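Local coordinates for hypothetical protein (Neisseria meningitidis Z2491, PDB 2F46) that is a putative phosphatase, probably a nonclassical, eukaryotic-like enzyme that hydrolyses phosphate esters, at residues I43-E54 against G72-T82; V81-E92 against R114-R122. One frame throughout, in Å; residues are numbered along the deposited sequence. Where two conformers were deposited one is given.

Contact 1 (I43-E54 against G72-T82); sequences IKTIICNRPDRE and GVTGFHHQPVT. Unlike the reference sequence in segment 43-54: Ile46 (reference Val).
Strand 45-48 runs beside strand 75-78 in parallel, the two axes 4.6 Å apart at closest and their directions only 8° from parallel. Thr45 pairs with Gly75, Ile46 with Phe76, Ile47 with His77 and Cys48 with His78. Bonds alternate along the ladder: Ile46 N reaches Gly75 O at 2.9 Å, Ile46 O takes His77 N, Cys48 N goes to His77 O, and Cys48 O receives Gln79 N at 2.7 Å. At the start, Lys44 O accepts both Thr74 N and Gly75 N. Ile46, Cys48, Phe76 and His78 share one face, on which helix 61-68 lies through Phe61; Ile46 CB meets Phe76 CD2 at 3.8 Å, obliquely to the ring. CG of His78 stands opposite the backbone N (chi1 -161°), which brings an edge of the imidazole to the turn after strand 45-48. NE2 there donates in the ring plane to Arg50 O at 2.9 Å, a nearly straight bond (167°), while Cys48 SG lies obliquely off the ring. Asn49 ties the two strand ends: ND2 gives a bond to Gln79 O at 3.0 Å and a weak one to Gln79 OE1, the two amides steeply turned against each other; Gln79 NE2 probably bonds to Asp90 O instead. Beyond, Pro51 CG rests against Pro80 CB at 4.0 Å, and Val81 N bonds to Asn49 O. With helix 61-68 between the strands, this is a beta-alpha-beta unit at the edge of the mixed sheet of a phosphatase-like alpha/beta domain, 75-78 being an outermost strand.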
loop_
_atom_site.group_PDB
_atom_site.type_symbol
_atom_site.label_atom_id
_atom_site.label_comp_id
_atom_site.label_asym_id
_atom_site.label_seq_id
_atom_site.Cartn_x
_atom_site.Cartn_y
_atom_site.Cartn_z
ATOM N N ILE A 43 -1.872 -4.868 13.049
ATOM C CA ILE A 43 -0.959 -4.140 12.172
ATOM C C ILE A 43 0.172 -3.523 12.991
ATOM O O ILE A 43 -0.092 -2.864 13.968
ATOM C CB ILE A 43 -1.713 -3.038 11.369
ATOM C CG1 ILE A 43 -2.843 -3.613 10.499
ATOM C CG2 ILE A 43 -0.718 -2.216 10.522
ATOM C CD1 ILE A 43 -2.482 -4.655 9.584
ATOM N N LYS A 44 1.399 -3.739 12.565
ATOM C CA LYS A 44 2.542 -3.146 13.261
ATOM C C LYS A 44 3.219 -2.032 12.477
ATOM O O LYS A 44 3.946 -1.248 13.071
ATOM C CB LYS A 44 3.537 -4.241 13.597
ATOM C CG LYS A 44 3.031 -5.213 14.679
ATOM C CD LYS A 44 2.820 -4.485 15.988
ATOM C CE LYS A 44 2.471 -5.369 17.139
ATOM N NZ LYS A 44 2.092 -4.431 18.260
ATOM N N THR A 45 3.027 -1.980 11.170
ATOM C CA THR A 45 3.664 -0.957 10.330
ATOM C C THR A 45 2.662 -0.413 9.328
ATOM O O THR A 45 1.915 -1.169 8.711
ATOM C CB THR A 45 4.831 -1.543 9.538
ATOM O OG1 THR A 45 5.711 -2.212 10.448
ATOM C CG2 THR A 45 5.586 -0.481 8.743
ATOM N N ILE A 46 2.634 0.918 9.198
ATOM C CA ILE A 46 1.792 1.651 8.257
ATOM C C ILE A 46 2.695 2.332 7.250
ATOM O O ILE A 46 3.621 3.054 7.641
ATOM C CB ILE A 46 0.952 2.744 8.967
ATOM C CG1 ILE A 46 -0.190 2.096 9.760
ATOM C CG2 ILE A 46 0.432 3.821 7.992
ATOM C CD1 ILE A 46 -1.373 1.658 8.937
ATOM N N ILE A 47 2.403 2.121 5.971
ATOM C CA ILE A 47 3.027 2.838 4.860
ATOM C C ILE A 47 1.929 3.637 4.134
ATOM O O ILE A 47 0.900 3.079 3.709
ATOM C CB ILE A 47 3.703 1.934 3.824
ATOM C CG1 ILE A 47 4.803 1.104 4.498
ATOM C CG2 ILE A 47 4.336 2.772 2.726
ATOM C CD1 ILE A 47 5.417 -0.002 3.650
ATOM N N CYS A 48 2.102 4.946 4.020
ATOM C CA CYS A 48 1.233 5.800 3.272
ATOM C C CYS A 48 1.861 6.183 1.987
ATOM O O CYS A 48 2.951 6.797 1.987
ATOM C CB CYS A 48 0.924 7.061 4.038
ATOM S SG CYS A 48 0.002 8.300 3.159
ATOM N N ASN A 49 1.191 5.818 0.900
ATOM C CA ASN A 49 1.716 6.099 -0.446
ATOM C C ASN A 49 1.071 7.269 -1.167
ATOM O O ASN A 49 1.161 7.392 -2.375
ATOM C CB ASN A 49 1.702 4.833 -1.344
ATOM C CG ASN A 49 2.639 3.744 -0.866
ATOM O OD1 ASN A 49 2.221 2.594 -0.633
ATOM N ND2 ASN A 49 3.948 4.056 -0.775
ATOM N N ARG A 50 0.380 8.100 -0.373
ATOM C CA ARG A 50 -0.421 9.218 -0.856
ATOM C C ARG A 50 0.203 10.520 -0.407
ATOM O O ARG A 50 0.383 10.716 0.793
ATOM C CB ARG A 50 -1.863 9.150 -0.308
ATOM C CG ARG A 50 -2.803 10.041 -1.052
ATOM C CD ARG A 50 -4.193 9.924 -0.495
ATOM N NE ARG A 50 -5.083 10.626 -1.369
ATOM C CZ ARG A 50 -6.378 10.779 -1.169
ATOM N NH1 ARG A 50 -6.962 10.314 -0.081
ATOM N NH2 ARG A 50 -7.086 11.412 -2.083
ATOM N N PRO A 51 0.491 11.433 -1.351
ATOM C CA PRO A 51 0.831 12.797 -0.902
ATOM C C PRO A 51 -0.299 13.398 -0.066
ATOM O O PRO A 51 -1.458 13.170 -0.342
ATOM C CB PRO A 51 0.977 13.565 -2.221
ATOM C CG PRO A 51 1.202 12.494 -3.275
ATOM C CD PRO A 51 0.385 11.338 -2.816
ATOM N N ASP A 52 0.060 14.218 0.924
ATOM C CA ASP A 52 -0.946 14.967 1.673
ATOM C C ASP A 52 -1.608 15.972 0.717
ATOM O O ASP A 52 -0.958 16.426 -0.238
ATOM C CB ASP A 52 -0.320 15.735 2.840
ATOM C CG ASP A 52 0.131 14.857 4.006
ATOM O OD1 ASP A 52 -0.382 13.730 4.168
ATOM O OD2 ASP A 52 1.011 15.327 4.780
ATOM N N ARG A 53 -2.869 16.285 1.007
ATOM C CA ARG A 53 -3.631 17.395 0.383
ATOM C C ARG A 53 -4.025 17.097 -1.049
ATOM O O ARG A 53 -4.228 18.017 -1.850
ATOM C CB ARG A 53 -2.871 18.723 0.493
ATOM C CG ARG A 53 -2.385 19.039 1.878
ATOM C CD ARG A 53 -3.538 19.134 2.844
ATOM N NE ARG A 53 -3.014 19.284 4.196
ATOM C CZ ARG A 53 -2.663 20.446 4.759
ATOM N NH1 ARG A 53 -2.816 21.602 4.112
ATOM N NH2 ARG A 53 -2.142 20.437 5.985
ATOM N N GLU A 54 -4.219 15.814 -1.363
ATOM C CA GLU A 54 -4.851 15.463 -2.623
ATOM C C GLU A 54 -6.325 15.841 -2.629
ATOM O O GLU A 54 -6.836 16.220 -3.671
ATOM C CB GLU A 54 -4.671 13.964 -2.973
ATOM C CG GLU A 54 -3.296 13.641 -3.484
ATOM C CD GLU A 54 -3.165 12.254 -4.136
ATOM O OE1 GLU A 54 -4.035 11.392 -3.876
ATOM O OE2 GLU A 54 -2.169 12.079 -4.916
ATOM N N GLY A 72 -1.716 0.216 18.257
ATOM C CA GLY A 72 -0.710 -0.810 18.343
ATOM C C GLY A 72 0.324 -0.770 17.232
ATOM O O GLY A 72 1.211 -1.601 17.175
ATOM N N VAL A 73 0.200 0.209 16.335
ATOM C CA VAL A 73 1.099 0.326 15.202
ATOM C C VAL A 73 2.366 1.009 15.694
ATOM O O VAL A 73 2.254 2.042 16.359
ATOM C CB VAL A 73 0.453 1.166 14.090
ATOM C CG1 VAL A 73 1.390 1.263 12.905
ATOM C CG2 VAL A 73 -0.860 0.600 13.639
ATOM N N THR A 74 3.525 0.457 15.366
ATOM C CA THR A 74 4.809 0.932 15.894
ATOM C C THR A 74 5.714 1.558 14.848
ATOM O O THR A 74 6.589 2.345 15.193
ATOM C CB THR A 74 5.601 -0.175 16.597
ATOM O OG1 THR A 74 5.851 -1.279 15.694
ATOM C CG2 THR A 74 4.851 -0.653 17.809
ATOM N N GLY A 75 5.509 1.248 13.580
ATOM C CA GLY A 75 6.285 1.829 12.514
ATOM C C GLY A 75 5.401 2.557 11.551
ATOM O O GLY A 75 4.347 2.082 11.202
ATOM N N PHE A 76 5.863 3.718 11.088
ATOM C CA PHE A 76 5.107 4.589 10.181
ATOM C C PHE A 76 6.033 5.161 9.133
ATOM O O PHE A 76 7.074 5.728 9.472
ATOM C CB PHE A 76 4.506 5.753 10.953
ATOM C CG PHE A 76 3.441 5.350 11.941
ATOM C CD1 PHE A 76 3.777 5.027 13.255
ATOM C CD2 PHE A 76 2.122 5.320 11.573
ATOM C CE1 PHE A 76 2.767 4.636 14.162
ATOM C CE2 PHE A 76 1.144 4.934 12.476
ATOM C CZ PHE A 76 1.491 4.619 13.752
ATOM N N HIS A 77 5.641 5.050 7.874
ATOM C CA HIS A 77 6.451 5.558 6.777
ATOM C C HIS A 77 5.568 6.300 5.816
ATOM O O HIS A 77 4.608 5.747 5.305
ATOM C CB HIS A 77 7.168 4.422 6.039
ATOM C CG HIS A 77 8.011 3.585 6.922
ATOM N ND1 HIS A 77 9.194 4.029 7.465
ATOM C CD2 HIS A 77 7.808 2.348 7.432
ATOM C CE1 HIS A 77 9.712 3.083 8.222
ATOM N NE2 HIS A 77 8.890 2.051 8.232
ATOM N N HIS A 78 5.922 7.542 5.494
ATOM C CA HIS A 78 5.277 8.308 4.451
ATOM C C HIS A 78 6.098 8.266 3.163
ATOM O O HIS A 78 7.216 8.817 3.079
ATOM C CB HIS A 78 5.061 9.757 4.883
ATOM C CG HIS A 78 4.036 10.476 4.081
ATOM N ND1 HIS A 78 3.753 11.824 4.265
ATOM C CD2 HIS A 78 3.228 10.066 3.085
ATOM C CE1 HIS A 78 2.821 12.194 3.413
ATOM N NE2 HIS A 78 2.475 11.139 2.690
ATOM N N GLN A 79 5.575 7.514 2.184
ATOM C CA GLN A 79 6.276 7.263 0.945
ATOM C C GLN A 79 5.352 7.707 -0.171
ATOM O O GLN A 79 4.817 6.905 -0.948
ATOM C CB GLN A 79 6.685 5.789 0.814
ATOM C CG GLN A 79 7.529 5.581 -0.464
ATOM C CD GLN A 79 7.502 4.208 -1.100
ATOM O OE1 GLN A 79 6.855 3.257 -0.598
ATOM N NE2 GLN A 79 8.193 4.095 -2.237
ATOM N N PRO A 80 5.133 9.014 -0.290
ATOM C CA PRO A 80 4.175 9.495 -1.251
ATOM C C PRO A 80 4.645 9.277 -2.712
ATOM O O PRO A 80 5.818 9.484 -3.045
ATOM C CB PRO A 80 4.066 10.981 -0.907
ATOM C CG PRO A 80 5.381 11.290 -0.392
ATOM C CD PRO A 80 5.808 10.127 0.403
ATOM N N VAL A 81 3.713 8.817 -3.544
ATOM C CA VAL A 81 3.901 8.732 -4.985
ATOM C C VAL A 81 2.612 9.110 -5.695
ATOM O O VAL A 81 1.531 9.182 -5.091
ATOM C CB VAL A 81 4.324 7.319 -5.425
ATOM C CG1 VAL A 81 5.581 6.845 -4.658
ATOM C CG2 VAL A 81 3.180 6.319 -5.224
ATOM N N THR A 82 2.688 9.320 -7.001
ATOM C CA THR A 82 1.522 9.264 -7.861
ATOM C C THR A 82 1.659 8.071 -8.811
ATOM O O THR A 82 2.780 7.653 -9.151
ATOM C CB THR A 82 1.293 10.562 -8.655
ATOM O OG1 THR A 82 2.354 10.695 -9.581
ATOM C CG2 THR A 82 1.248 11.765 -7.716
#

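Contact 2 (V81-E92 against R114-R122); sequences VTARDIQKHDVE and RCSLLWGFR
A loop and the first turn of helix 88-99 pack here almost perpendicularly on helix 113-125, within the alpha/beta fold of a phosphatase-like domain; helix 113-125 follows strand 105-108 and the connection holding Cys109, where phosphatases of this clan usually carry their phosphate-binding loop. The short segments 88-92 and 114-122 approach to 9.0 Å, with a crossing angle of -92°. Ile86 fills the corner where loop and helix meet. Its CG2 comes to 3.7 Å from Phe121 CE2, obliquely to the ring, and to 3.8 Å from Leu118 CD2, whereas CD1 at the end of the other branch presses on Leu117 CB at 3.9 Å. Val91 divides its methyls: CG2 abuts Phe121 CB at 3.6 Å, and CG1 lies against the Leu118 carbonyl and the start of Arg122. Helix 148-153 covers Ile86 and Phe121 further out, through Arg150. At the other end the Arg114 chain bends at chi3 (-95°), running past Val81 in the opposite direction and bringing NH1 edge-on to Val81 O, 3.0 Å away and in both the guanidinium and the carbonyl planes. The same nitrogen also makes a salt bridge to Glu54, so it is gripped by a carbonyl and a carboxylate. Across the far end, Arg122 NH1 meets Glu92 OE2 in a longer, less certain salt bridge, their flat groups steeply inclined; Glu126 and Arg95 respectively are their stronger partners. Asp90 OD2 accepts Gln87 N at 2.8 Å, half of a capping box at the helix start. Between the helices one water donates to both Val91 O and Leu118 O, each 2.8 Å from it.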
loop_
_atom_site.group_PDB
_atom_site.type_symbol
_atom_site.label_atom_id
_atom_site.label_comp_id
_atom_site.label_asym_id
_atom_site.label_seq_id
_atom_site.Cartn_x
_atom_site.Cartn_y
_atom_site.Cartn_z
ATOM N N VAL A 81 3.713 8.817 -3.544
ATOM C CA VAL A 81 3.901 8.732 -4.985
ATOM C C VAL A 81 2.612 9.110 -5.695
ATOM O O VAL A 81 1.531 9.182 -5.091
ATOM C CB VAL A 81 4.324 7.319 -5.425
ATOM C CG1 VAL A 81 5.581 6.845 -4.658
ATOM C CG2 VAL A 81 3.180 6.319 -5.224
ATOM N N THR A 82 2.688 9.320 -7.001
ATOM C CA THR A 82 1.522 9.264 -7.861
ATOM C C THR A 82 1.659 8.071 -8.811
ATOM O O THR A 82 2.780 7.653 -9.151
ATOM C CB THR A 82 1.293 10.562 -8.655
ATOM O OG1 THR A 82 2.354 10.695 -9.581
ATOM C CG2 THR A 82 1.248 11.765 -7.716
ATOM N N ALA A 83 0.536 7.451 -9.168
ATOM C CA ALA A 83 0.605 6.256 -10.008
ATOM C C ALA A 83 1.385 6.525 -11.280
ATOM O O ALA A 83 2.215 5.709 -11.728
ATOM C CB ALA A 83 -0.774 5.722 -10.297
ATOM N N ARG A 84 1.136 7.695 -11.850
ATOM C CA ARG A 84 1.808 8.163 -13.056
ATOM C C ARG A 84 3.334 8.197 -12.898
ATOM O O ARG A 84 4.052 7.775 -13.824
ATOM C CB ARG A 84 1.288 9.571 -13.406
ATOM C CG ARG A 84 2.197 10.362 -14.371
ATOM C CD ARG A 84 1.593 11.704 -14.832
ATOM N NE ARG A 84 2.162 12.131 -16.122
ATOM C CZ ARG A 84 1.860 11.572 -17.290
ATOM N NH1 ARG A 84 1.006 10.559 -17.343
ATOM N NH2 ARG A 84 2.425 12.018 -18.409
ATOM N N ASP A 85 3.814 8.679 -11.768
ATOM C CA ASP A 85 5.246 8.987 -11.608
ATOM C C ASP A 85 6.058 7.893 -10.936
ATOM O O ASP A 85 7.266 8.058 -10.734
ATOM C CB ASP A 85 5.450 10.300 -10.866
ATOM N N ILE A 86 5.437 6.757 -10.612
ATOM C CA ILE A 86 6.162 5.670 -9.957
ATOM C C ILE A 86 7.343 5.242 -10.837
ATOM O O ILE A 86 7.159 4.938 -12.030
ATOM C CB ILE A 86 5.245 4.454 -9.714
ATOM C CG1 ILE A 86 4.299 4.756 -8.561
ATOM C CG2 ILE A 86 6.072 3.203 -9.393
ATOM C CD1 ILE A 86 3.207 3.701 -8.401
ATOM N N GLN A 87 8.535 5.232 -10.231
ATOM C CA GLN A 87 9.752 4.833 -10.896
ATOM C C GLN A 87 10.389 3.710 -10.113
ATOM O O GLN A 87 9.930 3.326 -9.037
ATOM C CB GLN A 87 10.704 6.018 -10.984
ATOM C CG GLN A 87 10.231 7.121 -11.878
ATOM C CD GLN A 87 11.278 8.178 -12.070
ATOM O OE1 GLN A 87 11.403 9.118 -11.270
ATOM N NE2 GLN A 87 12.051 8.037 -13.135
ATOM N N LYS A 88 11.463 3.174 -10.687
ATOM C CA LYS A 88 12.221 2.099 -10.063
ATOM C C LYS A 88 12.627 2.402 -8.621
ATOM O O LYS A 88 12.477 1.485 -7.784
ATOM C CB LYS A 88 13.466 1.781 -10.898
ATOM N N HIS A 89 13.088 3.625 -8.357
ATOM C CA HIS A 89 13.497 4.042 -6.994
ATOM C C HIS A 89 12.333 3.834 -6.004
ATOM O O HIS A 89 12.531 3.312 -4.912
ATOM C CB HIS A 89 14.142 5.460 -6.927
ATOM C CG HIS A 89 13.221 6.642 -7.026
ATOM N ND1 HIS A 89 12.987 7.280 -8.222
ATOM C CD2 HIS A 89 12.646 7.419 -6.081
ATOM C CE1 HIS A 89 12.218 8.332 -8.023
ATOM N NE2 HIS A 89 11.997 8.445 -6.729
ATOM N N ASP A 90 11.128 4.170 -6.434
ATOM C CA ASP A 90 9.930 3.975 -5.577
ATOM C C ASP A 90 9.644 2.509 -5.286
ATOM O O ASP A 90 9.336 2.121 -4.146
ATOM C CB ASP A 90 8.727 4.651 -6.237
ATOM C CG ASP A 90 8.975 6.106 -6.549
ATOM O OD1 ASP A 90 9.287 6.893 -5.630
ATOM O OD2 ASP A 90 8.850 6.455 -7.732
ATOM N N VAL A 91 9.708 1.676 -6.311
ATOM C CA VAL A 91 9.434 0.276 -6.169
ATOM C C VAL A 91 10.394 -0.391 -5.167
ATOM O O VAL A 91 9.998 -1.149 -4.280
ATOM C CB VAL A 91 9.547 -0.438 -7.556
ATOM C CG1 VAL A 91 9.420 -1.930 -7.423
ATOM C CG2 VAL A 91 8.429 0.149 -8.492
ATOM N N GLU A 92 11.683 -0.139 -5.327
ATOM C CA GLU A 92 12.634 -0.766 -4.404
ATOM C C GLU A 92 12.573 -0.124 -3.002
ATOM O O GLU A 92 12.772 -0.826 -2.025
ATOM C CB GLU A 92 14.034 -0.781 -5.005
ATOM C CG GLU A 92 14.123 -1.608 -6.255
ATOM C CD GLU A 92 13.771 -3.044 -6.024
ATOM O OE1 GLU A 92 14.411 -3.667 -5.180
ATOM O OE2 GLU A 92 12.854 -3.561 -6.657
ATOM N N ARG A 114 -1.878 2.641 -5.750
ATOM C CA ARG A 114 -0.420 2.886 -5.754
ATOM C C ARG A 114 0.346 1.826 -4.997
ATOM O O ARG A 114 1.422 1.391 -5.475
ATOM C CB ARG A 114 -0.106 4.273 -5.218
ATOM C CG ARG A 114 -0.478 5.368 -6.196
ATOM C CD ARG A 114 -0.508 6.761 -5.520
ATOM N NE ARG A 114 -1.861 7.081 -5.091
ATOM C CZ ARG A 114 -2.263 8.316 -4.822
ATOM N NH1 ARG A 114 -1.423 9.326 -4.867
ATOM N NH2 ARG A 114 -3.539 8.529 -4.533
ATOM N N CYS A 115 -0.189 1.381 -3.856
ATOM C CA CYS A 115 0.414 0.306 -3.069
ATOM C C CYS A 115 0.532 -0.961 -3.930
ATOM O O CYS A 115 1.584 -1.614 -4.034
ATOM C CB CYS A 115 -0.393 0.049 -1.797
ATOM S SG CYS A 115 -0.940 1.580 -0.926
ATOM N N SER A 116 -0.585 -1.263 -4.598
ATOM C CA SER A 116 -0.657 -2.471 -5.394
ATOM C C SER A 116 0.309 -2.404 -6.571
ATOM O O SER A 116 0.897 -3.412 -6.981
ATOM C CB SER A 116 -2.094 -2.721 -5.840
ATOM O OG SER A 116 -2.971 -2.852 -4.741
ATOM N N LEU A 117 0.500 -1.221 -7.133
ATOM C CA LEU A 117 1.485 -1.061 -8.204
ATOM C C LEU A 117 2.923 -1.176 -7.704
ATOM O O LEU A 117 3.785 -1.785 -8.372
ATOM C CB LEU A 117 1.315 0.269 -8.888
ATOM C CG LEU A 117 0.152 0.392 -9.838
ATOM C CD1 LEU A 117 -0.018 1.805 -10.273
ATOM C CD2 LEU A 117 0.357 -0.455 -11.063
ATOM N N LEU A 118 3.241 -0.578 -6.573
ATOM C CA LEU A 118 4.587 -0.699 -6.040
ATOM C C LEU A 118 4.923 -2.175 -5.793
ATOM O O LEU A 118 6.034 -2.634 -6.127
ATOM C CB LEU A 118 4.734 0.136 -4.766
ATOM C CG LEU A 118 4.690 1.649 -5.023
ATOM C CD1 LEU A 118 4.468 2.369 -3.711
ATOM C CD2 LEU A 118 5.971 2.155 -5.696
ATOM N N TRP A 119 3.977 -2.909 -5.207
ATOM C CA TRP A 119 4.084 -4.361 -4.993
ATOM C C TRP A 119 4.211 -5.051 -6.331
ATOM O O TRP A 119 5.143 -5.836 -6.581
ATOM C CB TRP A 119 2.860 -4.868 -4.238
ATOM C CG TRP A 119 2.780 -6.312 -4.060
ATOM C CD1 TRP A 119 3.319 -7.035 -3.042
ATOM C CD2 TRP A 119 2.075 -7.221 -4.881
ATOM N NE1 TRP A 119 3.038 -8.376 -3.230
ATOM C CE2 TRP A 119 2.269 -8.511 -4.351
ATOM C CE3 TRP A 119 1.317 -7.070 -6.051
ATOM C CZ2 TRP A 119 1.710 -9.638 -4.918
ATOM C CZ3 TRP A 119 0.744 -8.199 -6.609
ATOM C CH2 TRP A 119 0.976 -9.464 -6.065
ATOM N N GLY A 120 3.322 -4.712 -7.248
ATOM C CA GLY A 120 3.210 -5.442 -8.522
ATOM C C GLY A 120 4.388 -5.251 -9.450
ATOM O O GLY A 120 4.788 -6.186 -10.124
ATOM N N PHE A 121 4.959 -4.067 -9.548
ATOM C CA PHE A 121 6.167 -3.841 -10.360
ATOM C C PHE A 121 7.338 -4.716 -9.883
ATOM O O PHE A 121 8.164 -5.188 -10.705
ATOM C CB PHE A 121 6.584 -2.372 -10.320
ATOM C CG PHE A 121 5.760 -1.478 -11.172
ATOM C CD1 PHE A 121 5.511 -1.776 -12.471
ATOM C CD2 PHE A 121 5.236 -0.293 -10.649
ATOM C CE1 PHE A 121 4.746 -0.911 -13.240
ATOM C CE2 PHE A 121 4.499 0.560 -11.420
ATOM C CZ PHE A 121 4.232 0.266 -12.666
ATOM N N ARG A 122 7.410 -4.912 -8.580
ATOM C CA ARG A 122 8.471 -5.751 -7.988
ATOM C C ARG A 122 8.249 -7.218 -8.333
ATOM O O ARG A 122 9.222 -7.913 -8.723
ATOM C CB ARG A 122 8.544 -5.516 -6.485
ATOM C CG ARG A 122 9.546 -6.339 -5.739
ATOM C CD ARG A 122 10.953 -6.104 -6.224
ATOM N NE ARG A 122 11.718 -7.326 -6.032
ATOM C CZ ARG A 122 12.899 -7.577 -6.582
ATOM N NH1 ARG A 122 13.506 -6.674 -7.342
ATOM N NH2 ARG A 122 13.487 -8.742 -6.340
HETATM O O HOH W 1 8.005 -3.185 -4.212
#

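From the N terminus, contact 1 closes first: strand 45-48 leads through helix 61-68 to strand 75-78, and the pairing joins both ends of that excursion. Contact 2 then opens, in series rather than crossing, with Val81 and Thr82 shared between them as the chain leaves the sheet edge. Its loop runs through helix 88-99 and strand 105-108, the strand that bonds to 45-48 on the side away from 75-78, before reaching helix 113-125. The two contacts also touch directly, by a salt bridge and a probable hydrogen bond. Contact 1 ties the edge strand to its neighbour in the sheet, and contact 2 packs the chain that leaves that edge on helix 113-125.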